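Local coordinates for ribonucleotide monophosphatase NagD (PDB 2C4N), which dephosphorylates ribonucleoside monophosphates and probably a broad range of other phosphorylated compounds, as a magnesium-dependent hydrolase of the HAD superfamily, at residues A76-R81 with R139-N144; A87-V90 with L95-E98; G117-Y122 with G157-G162; G162-S167 with P171-K176; W180-A185 with I207-Q212. All coordinates share one frame; numbering follows the deposited sequence.

Contact 1 of 5, residues A76-R81 with R139-N144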
# COMPACT_ATOMS: atom_id res chain seq x y z
N ALA A 76 -2.56 -28.38 -2.78
CA ALA A 76 -2.52 -29.68 -2.12
C ALA A 76 -1.10 -30.25 -2.23
O ALA A 76 -0.57 -30.79 -1.27
CB ALA A 76 -3.52 -30.65 -2.77
N ASP A 77 -0.49 -30.11 -3.41
CA ASP A 77 0.86 -30.61 -3.62
C ASP A 77 1.85 -29.87 -2.73
O ASP A 77 2.81 -30.46 -2.24
CB ASP A 77 1.29 -30.45 -5.08
CG ASP A 77 0.68 -31.51 -5.99
OD1 ASP A 77 0.33 -32.59 -5.48
OD2 ASP A 77 0.59 -31.27 -7.21
N PHE A 78 1.60 -28.58 -2.53
CA PHE A 78 2.45 -27.76 -1.67
C PHE A 78 2.37 -28.24 -0.22
O PHE A 78 3.38 -28.41 0.45
CB PHE A 78 2.01 -26.30 -1.78
CG PHE A 78 2.67 -25.38 -0.79
CD1 PHE A 78 2.20 -25.30 0.52
CD2 PHE A 78 3.75 -24.58 -1.16
CE1 PHE A 78 2.80 -24.44 1.45
CE2 PHE A 78 4.35 -23.72 -0.24
CZ PHE A 78 3.88 -23.65 1.07
N LEU A 79 1.15 -28.47 0.24
CA LEU A 79 0.90 -28.90 1.61
C LEU A 79 1.29 -30.35 1.91
O LEU A 79 1.59 -30.70 3.05
CB LEU A 79 -0.57 -28.66 1.95
CG LEU A 79 -0.95 -27.17 1.93
CD1 LEU A 79 -2.45 -27.00 2.08
CD2 LEU A 79 -0.22 -26.46 3.05
N ARG A 80 1.27 -31.19 0.88
CA ARG A 80 1.63 -32.59 1.04
C ARG A 80 3.02 -32.69 1.64
O ARG A 80 3.27 -33.50 2.54
CB ARG A 80 1.65 -33.30 -0.31
CG ARG A 80 0.39 -34.07 -0.65
CD ARG A 80 0.63 -34.97 -1.85
NE ARG A 80 -0.58 -35.68 -2.25
CZ ARG A 80 -1.54 -35.16 -3.00
NH1 ARG A 80 -1.43 -33.92 -3.47
NH2 ARG A 80 -2.62 -35.88 -3.27
N ARG A 81 3.93 -31.85 1.15
CA ARG A 81 5.31 -31.84 1.60
C ARG A 81 5.52 -31.08 2.90
O ARG A 81 6.66 -30.86 3.31
CB ARG A 81 6.21 -31.22 0.52
CG ARG A 81 5.59 -31.08 -0.87
CD ARG A 81 6.38 -31.85 -1.92
NE ARG A 81 6.22 -31.31 -3.27
CZ ARG A 81 6.83 -30.23 -3.73
NH1 ARG A 81 7.66 -29.55 -2.94
NH2 ARG A 81 6.64 -29.82 -4.98
N ARG A 139 -0.31 -21.01 9.78
CA ARG A 139 0.33 -20.78 8.49
C ARG A 139 -0.75 -20.40 7.47
O ARG A 139 -1.66 -21.19 7.18
CB ARG A 139 1.12 -22.02 8.07
CG ARG A 139 2.28 -22.32 9.04
CD ARG A 139 2.92 -23.68 8.81
NE ARG A 139 3.57 -23.79 7.50
CZ ARG A 139 4.27 -24.85 7.11
NH1 ARG A 139 4.41 -25.89 7.92
NH2 ARG A 139 4.82 -24.88 5.90
N PHE A 140 -0.64 -19.19 6.94
CA PHE A 140 -1.59 -18.59 6.00
C PHE A 140 -1.27 -18.87 4.52
O PHE A 140 -0.32 -18.31 3.97
CB PHE A 140 -1.63 -17.09 6.30
CG PHE A 140 -2.82 -16.35 5.72
CD1 PHE A 140 -3.93 -17.02 5.22
CD2 PHE A 140 -2.82 -14.95 5.71
CE1 PHE A 140 -5.03 -16.31 4.72
CE2 PHE A 140 -3.91 -14.23 5.21
CZ PHE A 140 -5.02 -14.91 4.71
N ILE A 141 -2.07 -19.72 3.89
CA ILE A 141 -1.89 -20.10 2.49
C ILE A 141 -3.15 -19.80 1.69
O ILE A 141 -4.26 -20.02 2.18
CB ILE A 141 -1.63 -21.63 2.34
CG1 ILE A 141 -0.60 -22.11 3.36
CG2 ILE A 141 -1.16 -21.93 0.92
CD1 ILE A 141 0.77 -21.50 3.20
N ALA A 142 -2.99 -19.32 0.46
CA ALA A 142 -4.13 -19.00 -0.39
C ALA A 142 -3.86 -19.55 -1.79
O ALA A 142 -2.73 -19.54 -2.27
CB ALA A 142 -4.35 -17.49 -0.45
N THR A 143 -4.91 -20.03 -2.46
CA THR A 143 -4.74 -20.62 -3.79
C THR A 143 -4.29 -19.66 -4.89
O THR A 143 -3.40 -19.98 -5.67
CB THR A 143 -6.03 -21.35 -4.25
OG1 THR A 143 -7.13 -20.44 -4.28
CG2 THR A 143 -6.35 -22.50 -3.32
N ASN A 144 -4.90 -18.48 -4.97
CA ASN A 144 -4.53 -17.52 -6.02
C ASN A 144 -4.86 -16.09 -5.61
O ASN A 144 -5.84 -15.85 -4.91
CB ASN A 144 -5.24 -17.89 -7.34
CG ASN A 144 -6.76 -17.90 -7.22
OD1 ASN A 144 -7.33 -18.64 -6.42
ND2 ASN A 144 -7.41 -17.07 -8.02

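Contact 2 of 5, residues A87-V90 with L95-E98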
# COMPACT_ATOMS: atom_id res chain seq x y z
N ALA A 87 -5.99 -28.23 9.08
CA ALA A 87 -6.20 -26.94 8.47
C ALA A 87 -7.63 -26.43 8.57
O ALA A 87 -8.59 -27.20 8.52
CB ALA A 87 -5.79 -26.98 7.00
N TYR A 88 -7.76 -25.12 8.72
CA TYR A 88 -9.07 -24.50 8.73
C TYR A 88 -9.15 -24.01 7.29
O TYR A 88 -8.30 -23.23 6.85
CB TYR A 88 -9.14 -23.32 9.71
CG TYR A 88 -10.44 -22.57 9.58
CD1 TYR A 88 -10.48 -21.29 9.02
CD2 TYR A 88 -11.65 -23.16 9.94
CE1 TYR A 88 -11.68 -20.62 8.83
CE2 TYR A 88 -12.86 -22.51 9.75
CZ TYR A 88 -12.87 -21.24 9.19
OH TYR A 88 -14.07 -20.60 8.98
N VAL A 89 -10.16 -24.47 6.56
CA VAL A 89 -10.28 -24.10 5.17
C VAL A 89 -11.46 -23.21 4.84
O VAL A 89 -12.59 -23.44 5.28
CB VAL A 89 -10.37 -25.37 4.27
CG1 VAL A 89 -10.47 -24.97 2.80
CG2 VAL A 89 -9.15 -26.25 4.50
N VAL A 90 -11.18 -22.16 4.09
CA VAL A 90 -12.20 -21.22 3.63
C VAL A 90 -12.27 -21.54 2.15
O VAL A 90 -11.53 -20.98 1.34
CB VAL A 90 -11.77 -19.75 3.83
CG1 VAL A 90 -12.81 -18.82 3.23
CG2 VAL A 90 -11.59 -19.46 5.32
N LEU A 95 -10.94 -28.06 -3.94
CA LEU A 95 -9.88 -27.86 -2.95
C LEU A 95 -10.03 -28.77 -1.74
O LEU A 95 -9.07 -29.38 -1.27
CB LEU A 95 -9.86 -26.40 -2.49
CG LEU A 95 -8.84 -26.07 -1.38
CD1 LEU A 95 -7.42 -26.31 -1.89
CD2 LEU A 95 -9.01 -24.62 -0.93
N ILE A 96 -11.26 -28.86 -1.22
CA ILE A 96 -11.53 -29.68 -0.05
C ILE A 96 -11.16 -31.14 -0.30
O ILE A 96 -10.47 -31.76 0.51
CB ILE A 96 -13.02 -29.61 0.35
CG1 ILE A 96 -13.41 -28.16 0.69
CG2 ILE A 96 -13.28 -30.52 1.55
CD1 ILE A 96 -12.72 -27.60 1.92
N HIS A 97 -11.62 -31.69 -1.42
CA HIS A 97 -11.33 -33.08 -1.75
C HIS A 97 -9.84 -33.32 -1.93
O HIS A 97 -9.31 -34.34 -1.49
CB HIS A 97 -12.08 -33.49 -3.02
CG HIS A 97 -12.07 -34.96 -3.26
ND1 HIS A 97 -12.72 -35.85 -2.43
CD2 HIS A 97 -11.47 -35.71 -4.21
CE1 HIS A 97 -12.51 -37.08 -2.86
NE2 HIS A 97 -11.75 -37.02 -3.94
N GLU A 98 -9.16 -32.38 -2.58
CA GLU A 98 -7.72 -32.49 -2.79
C GLU A 98 -6.97 -32.54 -1.46
O GLU A 98 -6.04 -33.31 -1.30
CB GLU A 98 -7.20 -31.31 -3.61
CG GLU A 98 -7.58 -31.33 -5.08
CD GLU A 98 -6.92 -32.46 -5.85
OE1 GLU A 98 -5.68 -32.59 -5.78
OE2 GLU A 98 -7.64 -33.22 -6.53

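Contact 3 of 5, residues G117-Y122 with G157-G162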
# COMPACT_ATOMS: atom_id res chain seq x y z
N GLY A 117 -9.40 -20.53 -0.48
CA GLY A 117 -9.57 -20.77 -1.90
C GLY A 117 -10.73 -19.89 -2.32
O GLY A 117 -10.65 -18.67 -2.23
N GLU A 118 -11.80 -20.51 -2.79
CA GLU A 118 -13.00 -19.79 -3.19
C GLU A 118 -14.25 -20.52 -2.69
O GLU A 118 -14.32 -21.75 -2.72
CB GLU A 118 -13.06 -19.64 -4.71
CG GLU A 118 -14.47 -19.42 -5.26
CD GLU A 118 -15.07 -18.06 -4.94
OE1 GLU A 118 -14.84 -17.53 -3.83
OE2 GLU A 118 -15.80 -17.52 -5.80
N THR A 119 -15.22 -19.75 -2.23
CA THR A 119 -16.47 -20.32 -1.76
C THR A 119 -17.53 -19.24 -1.72
O THR A 119 -17.31 -18.18 -1.13
CB THR A 119 -16.34 -20.97 -0.37
OG1 THR A 119 -17.64 -21.37 0.09
CG2 THR A 119 -15.73 -19.99 0.63
N ARG A 120 -18.66 -19.50 -2.36
CA ARG A 120 -19.74 -18.53 -2.38
C ARG A 120 -20.46 -18.50 -1.05
O ARG A 120 -21.43 -17.75 -0.88
CB ARG A 120 -20.74 -18.86 -3.49
CG ARG A 120 -20.19 -18.78 -4.90
CD ARG A 120 -21.35 -18.78 -5.86
NE ARG A 120 -20.98 -18.55 -7.25
CZ ARG A 120 -21.85 -18.21 -8.19
NH1 ARG A 120 -23.13 -18.05 -7.89
NH2 ARG A 120 -21.44 -18.02 -9.44
N SER A 121 -20.00 -19.32 -0.11
CA SER A 121 -20.59 -19.38 1.22
C SER A 121 -19.78 -18.54 2.20
O SER A 121 -20.09 -18.48 3.39
CB SER A 121 -20.65 -20.83 1.73
OG SER A 121 -21.63 -21.57 1.03
N TYR A 122 -18.73 -17.90 1.68
CA TYR A 122 -17.87 -17.05 2.50
C TYR A 122 -18.73 -16.08 3.32
O TYR A 122 -19.63 -15.44 2.77
CB TYR A 122 -16.93 -16.23 1.61
CG TYR A 122 -15.93 -15.37 2.35
CD1 TYR A 122 -14.87 -15.93 3.05
CD2 TYR A 122 -16.01 -13.97 2.30
CE1 TYR A 122 -13.91 -15.13 3.69
CE2 TYR A 122 -15.06 -13.17 2.93
CZ TYR A 122 -14.01 -13.76 3.62
OH TYR A 122 -13.07 -12.97 4.24
N GLY A 157 -8.47 -13.74 -3.81
CA GLY A 157 -7.85 -12.50 -3.35
C GLY A 157 -8.78 -11.61 -2.55
O GLY A 157 -8.36 -10.98 -1.58
N ALA A 158 -10.05 -11.56 -2.95
CA ALA A 158 -11.05 -10.75 -2.27
C ALA A 158 -11.42 -11.35 -0.91
O ALA A 158 -11.70 -10.62 0.05
CB ALA A 158 -12.29 -10.61 -3.14
N LEU A 159 -11.43 -12.68 -0.83
CA LEU A 159 -11.76 -13.36 0.41
C LEU A 159 -10.63 -13.17 1.42
O LEU A 159 -10.85 -13.12 2.62
CB LEU A 159 -12.00 -14.85 0.17
CG LEU A 159 -13.04 -15.24 -0.90
CD1 LEU A 159 -13.39 -16.71 -0.73
CD2 LEU A 159 -14.28 -14.39 -0.76
N CYS A 160 -9.40 -13.08 0.92
CA CYS A 160 -8.25 -12.89 1.81
C CYS A 160 -8.17 -11.47 2.36
O CYS A 160 -7.68 -11.26 3.47
CB CYS A 160 -6.95 -13.21 1.07
SG CYS A 160 -6.68 -14.97 0.72
N ALA A 161 -8.65 -10.51 1.58
CA ALA A 161 -8.59 -9.10 1.96
C ALA A 161 -9.02 -8.79 3.40
O ALA A 161 -8.29 -8.12 4.13
CB ALA A 161 -9.41 -8.27 0.97
N GLY A 162 -10.19 -9.27 3.79
CA GLY A 162 -10.67 -9.02 5.14
C GLY A 162 -9.82 -9.71 6.19
O GLY A 162 -9.56 -9.16 7.26
O HOH W 1 -12.57 -10.35 2.63

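Contact 4 of 5, residues G162-S167 with P171-K176. With PO4 (phosphate ion), chain C; PO4 (phosphate ion), chain D.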
# COMPACT_ATOMS: atom_id res chain seq x y z
N GLY A 162 -10.19 -9.27 3.79
CA GLY A 162 -10.67 -9.02 5.14
C GLY A 162 -9.82 -9.71 6.19
O GLY A 162 -9.56 -9.16 7.26
N ILE A 163 -9.39 -10.93 5.89
CA ILE A 163 -8.56 -11.70 6.81
C ILE A 163 -7.22 -11.00 7.03
O ILE A 163 -6.73 -10.92 8.15
CB ILE A 163 -8.32 -13.13 6.28
CG1 ILE A 163 -9.67 -13.86 6.15
CG2 ILE A 163 -7.39 -13.90 7.20
CD1 ILE A 163 -9.64 -15.10 5.27
N GLU A 164 -6.63 -10.50 5.95
CA GLU A 164 -5.35 -9.79 6.02
C GLU A 164 -5.50 -8.50 6.82
O GLU A 164 -4.64 -8.16 7.64
CB GLU A 164 -4.85 -9.44 4.61
CG GLU A 164 -4.66 -10.63 3.69
CD GLU A 164 -4.20 -10.23 2.31
OE1 GLU A 164 -3.05 -9.77 2.16
OE2 GLU A 164 -4.99 -10.37 1.35
N LYS A 165 -6.58 -7.78 6.57
CA LYS A 165 -6.86 -6.51 7.25
C LYS A 165 -6.94 -6.67 8.77
O LYS A 165 -6.36 -5.88 9.52
CB LYS A 165 -8.18 -5.93 6.74
CG LYS A 165 -8.16 -4.43 6.47
CD LYS A 165 -7.15 -4.11 5.38
CE LYS A 165 -7.61 -2.94 4.52
NZ LYS A 165 -6.80 -2.81 3.27
N ILE A 166 -7.65 -7.70 9.21
CA ILE A 166 -7.82 -7.97 10.63
C ILE A 166 -6.56 -8.52 11.30
O ILE A 166 -6.17 -8.06 12.37
CB ILE A 166 -8.98 -8.97 10.87
CG1 ILE A 166 -10.29 -8.38 10.34
CG2 ILE A 166 -9.10 -9.30 12.36
CD1 ILE A 166 -11.45 -9.36 10.33
N SER A 167 -5.93 -9.50 10.66
CA SER A 167 -4.74 -10.13 11.22
C SER A 167 -3.44 -9.37 11.01
O SER A 167 -2.48 -9.55 11.76
CB SER A 167 -4.57 -11.54 10.65
OG SER A 167 -4.25 -11.49 9.27
N PRO A 171 -1.07 -13.84 3.06
CA PRO A 171 -0.86 -15.26 2.81
C PRO A 171 0.17 -15.49 1.73
O PRO A 171 0.58 -14.56 1.03
CB PRO A 171 -2.23 -15.72 2.34
CG PRO A 171 -2.65 -14.55 1.46
CD PRO A 171 -2.24 -13.33 2.30
N PHE A 172 0.60 -16.74 1.62
CA PHE A 172 1.51 -17.13 0.58
C PHE A 172 0.54 -17.60 -0.51
O PHE A 172 -0.23 -18.54 -0.28
CB PHE A 172 2.37 -18.32 1.02
CG PHE A 172 3.19 -18.91 -0.10
CD1 PHE A 172 4.33 -18.25 -0.56
CD2 PHE A 172 2.81 -20.09 -0.71
CE1 PHE A 172 5.07 -18.77 -1.62
CE2 PHE A 172 3.54 -20.62 -1.78
CZ PHE A 172 4.67 -19.96 -2.23
N TYR A 173 0.55 -16.92 -1.65
CA TYR A 173 -0.32 -17.30 -2.76
C TYR A 173 0.40 -18.36 -3.57
O TYR A 173 1.54 -18.16 -4.01
CB TYR A 173 -0.65 -16.09 -3.65
CG TYR A 173 -1.65 -15.13 -3.05
CD1 TYR A 173 -1.26 -13.88 -2.59
CD2 TYR A 173 -3.00 -15.47 -2.96
CE1 TYR A 173 -2.19 -12.98 -2.04
CE2 TYR A 173 -3.93 -14.59 -2.42
CZ TYR A 173 -3.52 -13.35 -1.97
OH TYR A 173 -4.46 -12.49 -1.43
N VAL A 174 -0.26 -19.50 -3.77
CA VAL A 174 0.34 -20.60 -4.50
C VAL A 174 0.33 -20.40 -6.02
O VAL A 174 1.27 -20.78 -6.70
CB VAL A 174 -0.40 -21.93 -4.17
CG1 VAL A 174 0.14 -23.07 -5.03
CG2 VAL A 174 -0.23 -22.26 -2.69
N GLY A 175 -0.73 -19.78 -6.53
CA GLY A 175 -0.83 -19.58 -7.97
C GLY A 175 -0.01 -18.45 -8.57
O GLY A 175 0.73 -17.76 -7.87
N LYS A 176 -0.13 -18.28 -9.89
CA LYS A 176 0.59 -17.22 -10.61
C LYS A 176 0.23 -15.90 -9.94
O LYS A 176 -0.89 -15.73 -9.45
CB LYS A 176 0.15 -17.18 -12.07
CG LYS A 176 0.40 -18.45 -12.86
CD LYS A 176 -0.30 -18.39 -14.22
CE LYS A 176 -1.81 -18.53 -14.08
NZ LYS A 176 -2.53 -18.16 -15.33
P PO4 C . -4.66 -15.04 -14.04
O1 PO4 C . -5.72 -16.07 -14.09
O2 PO4 C . -5.17 -13.78 -14.62
O3 PO4 C . -4.25 -14.81 -12.63
O4 PO4 C . -3.48 -15.51 -14.82
P PO4 D . -6.47 -18.65 -15.93
O1 PO4 D . -6.61 -19.99 -16.56
O2 PO4 D . -5.33 -18.66 -14.99
O3 PO4 D . -6.25 -17.64 -16.97
O4 PO4 D . -7.73 -18.33 -15.20

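Contact 5 of 5, residues W180-A185 with I207-Q212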
# COMPACT_ATOMS: atom_id res chain seq x y z
N TRP A 180 6.57 -20.59 -7.91
CA TRP A 180 6.45 -21.94 -7.37
C TRP A 180 5.47 -22.85 -8.11
O TRP A 180 5.76 -24.02 -8.33
CB TRP A 180 6.05 -21.91 -5.89
CG TRP A 180 6.13 -23.27 -5.28
CD1 TRP A 180 7.23 -23.88 -4.77
CD2 TRP A 180 5.07 -24.24 -5.22
NE1 TRP A 180 6.94 -25.17 -4.39
CE2 TRP A 180 5.61 -25.42 -4.67
CE3 TRP A 180 3.72 -24.22 -5.59
CZ2 TRP A 180 4.85 -26.57 -4.47
CZ3 TRP A 180 2.96 -25.37 -5.40
CH2 TRP A 180 3.53 -26.53 -4.84
N ILE A 181 4.32 -22.32 -8.50
CA ILE A 181 3.35 -23.15 -9.21
C ILE A 181 3.91 -23.66 -10.54
O ILE A 181 3.51 -24.71 -11.02
CB ILE A 181 2.01 -22.43 -9.44
CG1 ILE A 181 0.95 -23.45 -9.87
CG2 ILE A 181 2.16 -21.35 -10.50
CD1 ILE A 181 -0.46 -22.92 -9.83
N ILE A 182 4.83 -22.90 -11.13
CA ILE A 182 5.45 -23.32 -12.39
C ILE A 182 6.38 -24.49 -12.06
O ILE A 182 6.47 -25.46 -12.81
CB ILE A 182 6.27 -22.17 -13.02
CG1 ILE A 182 5.36 -20.97 -13.31
CG2 ILE A 182 6.94 -22.64 -14.30
CD1 ILE A 182 4.15 -21.29 -14.19
N ARG A 183 7.06 -24.40 -10.92
CA ARG A 183 7.95 -25.47 -10.47
C ARG A 183 7.12 -26.73 -10.25
O ARG A 183 7.53 -27.83 -10.63
CB ARG A 183 8.65 -25.07 -9.16
CG ARG A 183 10.10 -24.67 -9.34
CD ARG A 183 10.89 -25.82 -9.95
NE ARG A 183 11.91 -25.35 -10.89
CZ ARG A 183 12.56 -26.15 -11.73
NH1 ARG A 183 12.30 -27.45 -11.75
NH2 ARG A 183 13.46 -25.64 -12.55
N ALA A 184 5.96 -26.56 -9.62
CA ALA A 184 5.06 -27.68 -9.35
C ALA A 184 4.60 -28.31 -10.65
O ALA A 184 4.49 -29.53 -10.76
CB ALA A 184 3.86 -27.19 -8.54
N ALA A 185 4.32 -27.48 -11.65
CA ALA A 185 3.88 -27.96 -12.95
C ALA A 185 4.99 -28.75 -13.62
O ALA A 185 4.74 -29.80 -14.23
CB ALA A 185 3.44 -26.79 -13.82
N ILE A 207 3.35 -14.82 -17.98
CA ILE A 207 4.68 -14.45 -18.44
C ILE A 207 5.66 -14.16 -17.31
O ILE A 207 6.78 -14.65 -17.33
CB ILE A 207 4.59 -13.25 -19.40
CG1 ILE A 207 3.47 -13.50 -20.43
CG2 ILE A 207 5.92 -13.06 -20.12
CD1 ILE A 207 3.64 -14.78 -21.27
N LEU A 208 5.22 -13.37 -16.33
CA LEU A 208 6.07 -13.04 -15.19
C LEU A 208 6.52 -14.30 -14.46
O LEU A 208 7.70 -14.45 -14.13
CB LEU A 208 5.33 -12.10 -14.23
CG LEU A 208 6.04 -11.70 -12.93
CD1 LEU A 208 7.35 -11.00 -13.25
CD2 LEU A 208 5.14 -10.80 -12.11
N ALA A 209 5.58 -15.21 -14.20
CA ALA A 209 5.92 -16.45 -13.50
C ALA A 209 6.86 -17.32 -14.33
O ALA A 209 7.86 -17.82 -13.82
CB ALA A 209 4.65 -17.22 -13.17
N GLY A 210 6.54 -17.49 -15.61
CA GLY A 210 7.39 -18.30 -16.46
C GLY A 210 8.80 -17.76 -16.52
O GLY A 210 9.78 -18.50 -16.40
N PHE A 211 8.91 -16.45 -16.71
CA PHE A 211 10.21 -15.80 -16.80
C PHE A 211 11.05 -16.02 -15.55
O PHE A 211 12.23 -16.39 -15.63
CB PHE A 211 10.02 -14.30 -17.04
CG PHE A 211 11.29 -13.53 -16.99
CD1 PHE A 211 11.70 -12.90 -15.81
CD2 PHE A 211 12.13 -13.48 -18.10
CE1 PHE A 211 12.92 -12.25 -15.74
CE2 PHE A 211 13.35 -12.82 -18.04
CZ PHE A 211 13.75 -12.21 -16.86
N GLN A 212 10.45 -15.79 -14.39
CA GLN A 212 11.15 -15.97 -13.13
C GLN A 212 11.56 -17.41 -12.88
O GLN A 212 12.55 -17.67 -12.20
CB GLN A 212 10.28 -15.47 -11.97
CG GLN A 212 9.99 -13.99 -12.05
CD GLN A 212 10.29 -13.27 -10.76
OE1 GLN A 212 9.39 -12.85 -10.05
NE2 GLN A 212 11.57 -13.15 -10.44

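Contact 1 of 5, residues A76-R81 with R139-N144
Phe78 swings its ring to the side opposite its own backbone N (chi1 171°), while Ile141 turns CG1 opposite its carbonyl carbon (chi1 -46°), and the two side chains then meet from opposite directions. The touching atoms are CE1 of Phe78 and CD1 of Ile141, 4.0 Å apart, the methyl meeting the ring obliquely. Leu79 adds a second, looser touch, its CD2 4.4 Å from CG1 of Ile141. This is how helix 71-80 lies against a face of the four-stranded parallel sheet, of which strand 139-142 is an inner member; Ile141 itself is tied by backbone bonds to Val114 and Val116 next door. Other rings also meet Phe78: Trp180 edge-to-face, Phe172, and Phe211 of the second subunit with its plane steeply turned. Gln82, just beyond the helix, bridges the two segments, its NE2 hydrogen-bonded to Phe78 O and its OE1 to Arg139 NH2.

Contact 2 of 5, residues A87-V90 with L95-E98
Val89, on the edge strand 86-90, faces Leu95 and Ile96 on helix 94-101, the helix that follows it in the beta-alpha-beta unit closed by strand 105-116. All the meeting across the two segments is apolar, and the valine is its hub. With chi1 at -179°, CG1 of Val89 lies opposite the backbone N, and this one methyl touches both helix residues. Leu95 crosses it at a slant, bringing CD2 to within 4.0 Å of Val89 CG1. Ile96 instead runs past the valine in the opposite direction. Its CB starts off to one side, but the chain beyond it bends back until the CD1 end reaches the strand. The backbones stay well apart, with 7.7 Å between the CA atoms of Val89 and Ile96, and side chains fill the distance.

Hydrogen bonding ties the strand to its neighbour in the sheet: Tyr88 bonds through its backbone to Phe113 and Ile115 of strand 105-116. On the other face of the strand, Tyr88 and Val90 pack on helix 124-135, so a helix covers each face. Leu95 also touches Ala72 of helix 71-80. The tightest fit across the two segments is CD1 of Ile96 against CG1 of Val89, at 3.6 Å.

Contact 3 of 5, residues G117-Y122 with G157-G162
The Tyr122 ring carries CD2 of Leu159 over one face, 3.5 Å above the plane and offset toward the rim. This is a CH-pi contact: the methyl sits 3.8 Å from the ring centroid of Tyr122, 23° off the normal. Tyr122 points its ring away from its own backbone N (chi1 -177°), so that ring and leucine run past each other in opposite directions and the phenol OH ends 2.8 Å from Leu159 O on the helix. A water lies beside the hydroxyl, 3.1 Å from Tyr122 OH. It also meets Ala158 O and accepts from Gly162 N at 2.9 Å. With a phenylalanine here the face contact could persist, but the water would probably lose the hydroxyl as a partner and Leu159 O its close polar neighbour.

The other leucine branch, CD1, meets more polar surroundings. Glu118 crosses Leu159 at about a right angle, its OE1 3.5 Å from CD1, and the carbonyl O of Gly117 is 3.7 Å from that same methyl. Gly117 O is buried here and finds no partner in the model. Beyond it, Thr119 OG1 accepts from Ser121 N in an ST turn, within a type I turn that ends at Tyr122. This strand-to-helix loop, packed on helix 156-167, belongs to the four-stranded alpha/beta cap domain of NagD-type HAD phosphatases, with Asp146, the probable specificity residue, about 9 Å from Glu118 between side chains.

Contact 4 of 5, residues G162-S167 with P171-K176
This is a small, partly buried van der Waals contact between Glu164, near the end of helix 156-167, and the run from Pro171 into strand 172-173. Helix and strand are the last two elements of a beta-alpha-beta unit that begins with strand 139-142. Glu164 runs extended beyond CG (chi2 178°), crossing Pro171 at about a right angle and laying its carboxylate on the proline CD, with OE1 3.7 Å from that carbon. The other oxygen, OE2, comes to 3.5 Å from Tyr173 OH; the two side chains arrive from opposite directions, with the carboxylate and ring planes 74° apart. Pro171 in turn puts CG over one face of the Tyr173 ring, 3.7 Å above its plane. Replacing Glu164 by an alanine would probably uncover Pro171 CD on this side and leave the tyrosine hydroxyl without its carboxylate neighbour.

At the far end of the strand segment, Lys176 NZ gives hydrogen bonds to two phosphate ions, probably from the crystallisation liquor: to O4 of the chain C ion and O2 of the chain D ion, each at 2.9 Å. It also makes salt bridges to Asp9 and Asp206. Thr42, Asn43, Asp11 and Thr205 supply further bonds to these ions, an arrangement consistent with the lysine's expected substrate-binding role in the HAD phosphatase active site.

Contact 5 of 5, residues W180-A185 with I207-Q212
Ile182 and Ala209 make the tight part of this helix-to-helix contact, with CG1 of the isoleucine 3.8 Å from CB of the alanine. Ile182 holds CG1 opposite its carbonyl carbon (chi1 -60°), which aims that branch at the neighbouring helix. It rests on the alanine methyl and on the backbone behind it, 4.3 Å from Gly210 N and 4.1 Å from Ala209 O. The small residues at this point let the helices come close: the CA atoms of Ile182 and Gly210 are only 6.7 Å apart.

Away from that spot the fit opens quickly. Ile181 starts to one side and its end leads off; its CG2 is still 5.5 Å from CB of Ala209. Leu208 and Phe211 lie on the far flank of their helix, partly exposed. Phe211 stacks with Trp180 of the second subunit, and Trp180 here stacks with Phe211 of that subunit, so these outer sides meet the second subunit of the crystal assembly. Inward, Ile182 rests on Ile7 of strand 5-9. Two helices side by side over a parallel sheet, joined in sequence through strand 196-200, are the build of the Rossmann-like HAD core, and Ala209 sits about 4 Å, between side chains, from Lys176 of the probable substrate site.

Overall arrangement
Contacts 1 to 4 cluster round the four-stranded parallel sheet, while contact 5 belongs to the larger six-stranded one. Contact 2 is nested in the chain loop closed by contact 1, their centres about 10 Å apart; contacts 1 and 3 alternate along the sequence, and contacts 4 and 5 follow in series. Contacts 3 and 4 share helix 156-167, and both touch the third subunit. Contacts 2 and 5, about 23 Å apart between centres, lie on opposite sides of the chain's centre. Contacts 1 to 4 thus build the cap domain and contact 5 the catalytic HAD core, with Lys176 of contact 4, a probable substrate ligand, where the chain passes between them at the active site.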